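Local coordinates for protein PrgZ (Enterococcus faecalis, PDB 4FAJ) that serves as a membrane-anchored extracellular pheromone receptor, binding its peptide as a solute-binding protein and probably assisting peptide import, at residues E329-L333 / K409-L413. Residues are numbered along the deposited sequence; the frame is centred on the assembly and turned at random.
Sequences ENKLL and KNTSL
L332 lays its CD1 methyl on the branched end of L413, with L332 CD1 3.8 Å from L413 CD2. The same methyl reaches along the backbone of 410-413, lying 3.9 Å from both N410 O and S412 O, so one branch of the leucine packs on main-chain carbonyls as well as on a side chain. The price is polar: N410 O is buried here without a partner, as is S412 N. Leucine suits both places, being apolar and forked: L413 spreads its two methyls, CD2 toward L332 and N330, CD1 toward the CD2 methyl of L333, 4.2 Å from L413 CD1.

With CG of N330 turned anti to the backbone N (chi1 -170°), its amide folds back over the start of the helix, and OD1 accepts from L333 N at 2.8 Å, in the carbonyl plane and with an N-H...O angle of 159°. This is an N-cap, a place that suits asparagine because its short side chain carries an acceptor for an amide of the first turn. The capping amide also meets the strand, N330 OD1 and ND2 both lying 3.9 Å from L413 CD2.

At the exposed margin two lysines cross at about a right angle. The bend at chi3 of K409 brings its CE to 3.7 Å from K331 CG, and a further bend at chi4 lays NZ against the K331 methylenes, while the K331 ammonium leads away; long aliphatic chains let two lysines pack on one another here.

The contact joins the start of helix 331-334 to the beginning of strand 412-418, away from the zinc sites. Helix 336-345 packs on L332 and L333 through V338 and I342, T463 and L464 border L333 and L413, and backbone bonds from L413 to K442 and T444 tie the strand to its parallel neighbour 442-448.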
ATOM      1  N   GLU A 329     -14.066 -15.837  16.209  1.00 33.97           N
ATOM      2  CA  GLU A 329     -14.830 -14.896  17.034  1.00 34.81           C
ATOM      3  C   GLU A 329     -16.195 -14.619  16.409  1.00 34.21           C
ATOM      4  O   GLU A 329     -17.204 -14.608  17.112  1.00 35.14           O
ATOM      5  CB  GLU A 329     -14.077 -13.570  17.236  1.00 35.33           C
ATOM      6  CG  GLU A 329     -12.678 -13.685  17.871  1.00 37.70           C
ATOM      7  CD  GLU A 329     -12.666 -14.364  19.242  1.00 41.93           C
ATOM      8  OE1 GLU A 329     -13.699 -14.348  19.955  1.00 44.71           O
ATOM      9  OE2 GLU A 329     -11.603 -14.912  19.612  1.00 44.94           O
ATOM     10  N   ASN A 330     -16.232 -14.410  15.093  1.00 32.82           N
ATOM     11  CA  ASN A 330     -17.493 -14.176  14.404  1.00 31.88           C
ATOM     12  C   ASN A 330     -18.020 -15.461  13.774  1.00 31.33           C
ATOM     13  O   ASN A 330     -17.403 -16.030  12.867  1.00 30.74           O
ATOM     14  CB  ASN A 330     -17.352 -13.075  13.356  1.00 31.55           C
ATOM     15  CG  ASN A 330     -18.692 -12.647  12.784  1.00 31.52           C
ATOM     16  OD1 ASN A 330     -19.220 -13.277  11.875  1.00 29.73           O
ATOM     17  ND2 ASN A 330     -19.253 -11.572  13.327  1.00 32.44           N
ATOM     18  N   LYS A 331     -19.187 -15.888  14.244  1.00 30.78           N
ATOM     19  CA  LYS A 331     -19.770 -17.158  13.843  1.00 30.41           C
ATOM     20  C   LYS A 331     -20.283 -17.136  12.409  1.00 29.07           C
ATOM     21  O   LYS A 331     -20.179 -18.140  11.706  1.00 28.97           O
ATOM     22  CB  LYS A 331     -20.897 -17.547  14.806  1.00 31.51           C
ATOM     23  CG  LYS A 331     -20.459 -17.623  16.270  1.00 33.01           C
ATOM     24  CD  LYS A 331     -19.177 -18.442  16.429  1.00 35.19           C
ATOM     25  CE  LYS A 331     -19.041 -19.024  17.824  1.00 36.56           C
ATOM     26  NZ  LYS A 331     -17.944 -20.035  17.855  1.00 37.44           N
ATOM     27  N   LEU A 332     -20.824 -15.996  11.976  1.00 27.03           N
ATOM     28  CA  LEU A 332     -21.274 -15.844  10.597  1.00 25.87           C
ATOM     29  C   LEU A 332     -20.111 -15.962   9.597  1.00 24.09           C
ATOM     30  O   LEU A 332     -20.188 -16.736   8.647  1.00 23.73           O
ATOM     31  CB  LEU A 332     -21.997 -14.509  10.396  1.00 25.76           C
ATOM     32  CG  LEU A 332     -23.469 -14.418  10.807  1.00 26.27           C
ATOM     33  CD1 LEU A 332     -23.947 -12.975  10.712  1.00 26.46           C
ATOM     34  CD2 LEU A 332     -24.342 -15.311   9.936  1.00 26.70           C
ATOM     35  N   LEU A 333     -19.034 -15.208   9.810  1.00 22.81           N
ATOM     36  CA  LEU A 333     -17.948 -15.139   8.810  1.00 21.72           C
ATOM     37  C   LEU A 333     -17.045 -16.366   8.821  1.00 21.76           C
ATOM     38  O   LEU A 333     -16.272 -16.581   7.893  1.00 20.40           O
ATOM     39  CB  LEU A 333     -17.129 -13.856   8.983  1.00 21.02           C
ATOM     40  CG  LEU A 333     -17.917 -12.579   8.667  1.00 20.54           C
ATOM     41  CD1 LEU A 333     -17.066 -11.350   8.873  1.00 19.51           C
ATOM     42  CD2 LEU A 333     -18.485 -12.622   7.238  1.00 18.57           C
ATOM     43  N   LYS A 409     -29.054 -15.860  18.003  1.00 53.65           N
ATOM     44  CA  LYS A 409     -27.841 -15.226  18.530  1.00 53.71           C
ATOM     45  C   LYS A 409     -27.575 -13.860  17.901  1.00 53.00           C
ATOM     46  O   LYS A 409     -27.661 -12.831  18.579  1.00 53.65           O
ATOM     47  CB  LYS A 409     -26.638 -16.158  18.301  1.00 53.63           C
ATOM     48  CG  LYS A 409     -25.251 -15.546  18.565  1.00 54.10           C
ATOM     49  CD  LYS A 409     -24.115 -16.486  18.130  1.00 54.68           C
ATOM     50  CE  LYS A 409     -24.051 -16.687  16.604  1.00 54.47           C
ATOM     51  NZ  LYS A 409     -23.907 -15.409  15.845  1.00 54.13           N
ATOM     52  N   ASN A 410     -27.252 -13.850  16.609  1.00 51.98           N
ATOM     53  CA  ASN A 410     -26.868 -12.610  15.933  1.00 51.02           C
ATOM     54  C   ASN A 410     -26.926 -12.752  14.410  1.00 49.25           C
ATOM     55  O   ASN A 410     -26.241 -13.598  13.831  1.00 49.30           O
ATOM     56  CB  ASN A 410     -25.457 -12.179  16.374  1.00 51.07           C
ATOM     57  CG  ASN A 410     -25.395 -10.722  16.799  1.00 52.16           C
ATOM     58  OD1 ASN A 410     -25.837  -9.829  16.073  1.00 53.51           O
ATOM     59  ND2 ASN A 410     -24.843 -10.476  17.984  1.00 54.03           N
ATOM     60  N   THR A 411     -27.765 -11.935  13.780  1.00 47.57           N
ATOM     61  CA  THR A 411     -27.864 -11.879  12.324  1.00 45.81           C
ATOM     62  C   THR A 411     -27.497 -10.470  11.890  1.00 43.82           C
ATOM     63  O   THR A 411     -28.302  -9.755  11.283  1.00 43.72           O
ATOM     64  CB  THR A 411     -29.274 -12.238  11.847  1.00 46.13           C
ATOM     65  OG1 THR A 411     -30.235 -11.437  12.548  1.00 47.57           O
ATOM     66  CG2 THR A 411     -29.550 -13.689  12.121  1.00 46.92           C
ATOM     67  N   SER A 412     -26.266 -10.090  12.229  1.00 41.35           N
ATOM     68  CA  SER A 412     -25.783  -8.732  12.045  1.00 39.54           C
ATOM     69  C   SER A 412     -24.273  -8.704  11.790  1.00 37.42           C
ATOM     70  O   SER A 412     -23.512  -9.449  12.416  1.00 36.93           O
ATOM     71  CB  SER A 412     -26.115  -7.898  13.285  1.00 39.95           C
ATOM     72  OG  SER A 412     -25.328  -6.727  13.342  1.00 40.49           O
ATOM     73  N   LEU A 413     -23.857  -7.831  10.873  1.00 35.02           N
ATOM     74  CA  LEU A 413     -22.448  -7.645  10.555  1.00 33.43           C
ATOM     75  C   LEU A 413     -22.118  -6.163  10.500  1.00 32.09           C
ATOM     76  O   LEU A 413     -22.820  -5.392   9.852  1.00 32.12           O
ATOM     77  CB  LEU A 413     -22.110  -8.290   9.215  1.00 32.78           C
ATOM     78  CG  LEU A 413     -22.171  -9.811   9.155  1.00 32.81           C
ATOM     79  CD1 LEU A 413     -21.898 -10.281   7.741  1.00 32.20           C
ATOM     80  CD2 LEU A 413     -21.188 -10.443  10.136  1.00 32.64           C
TER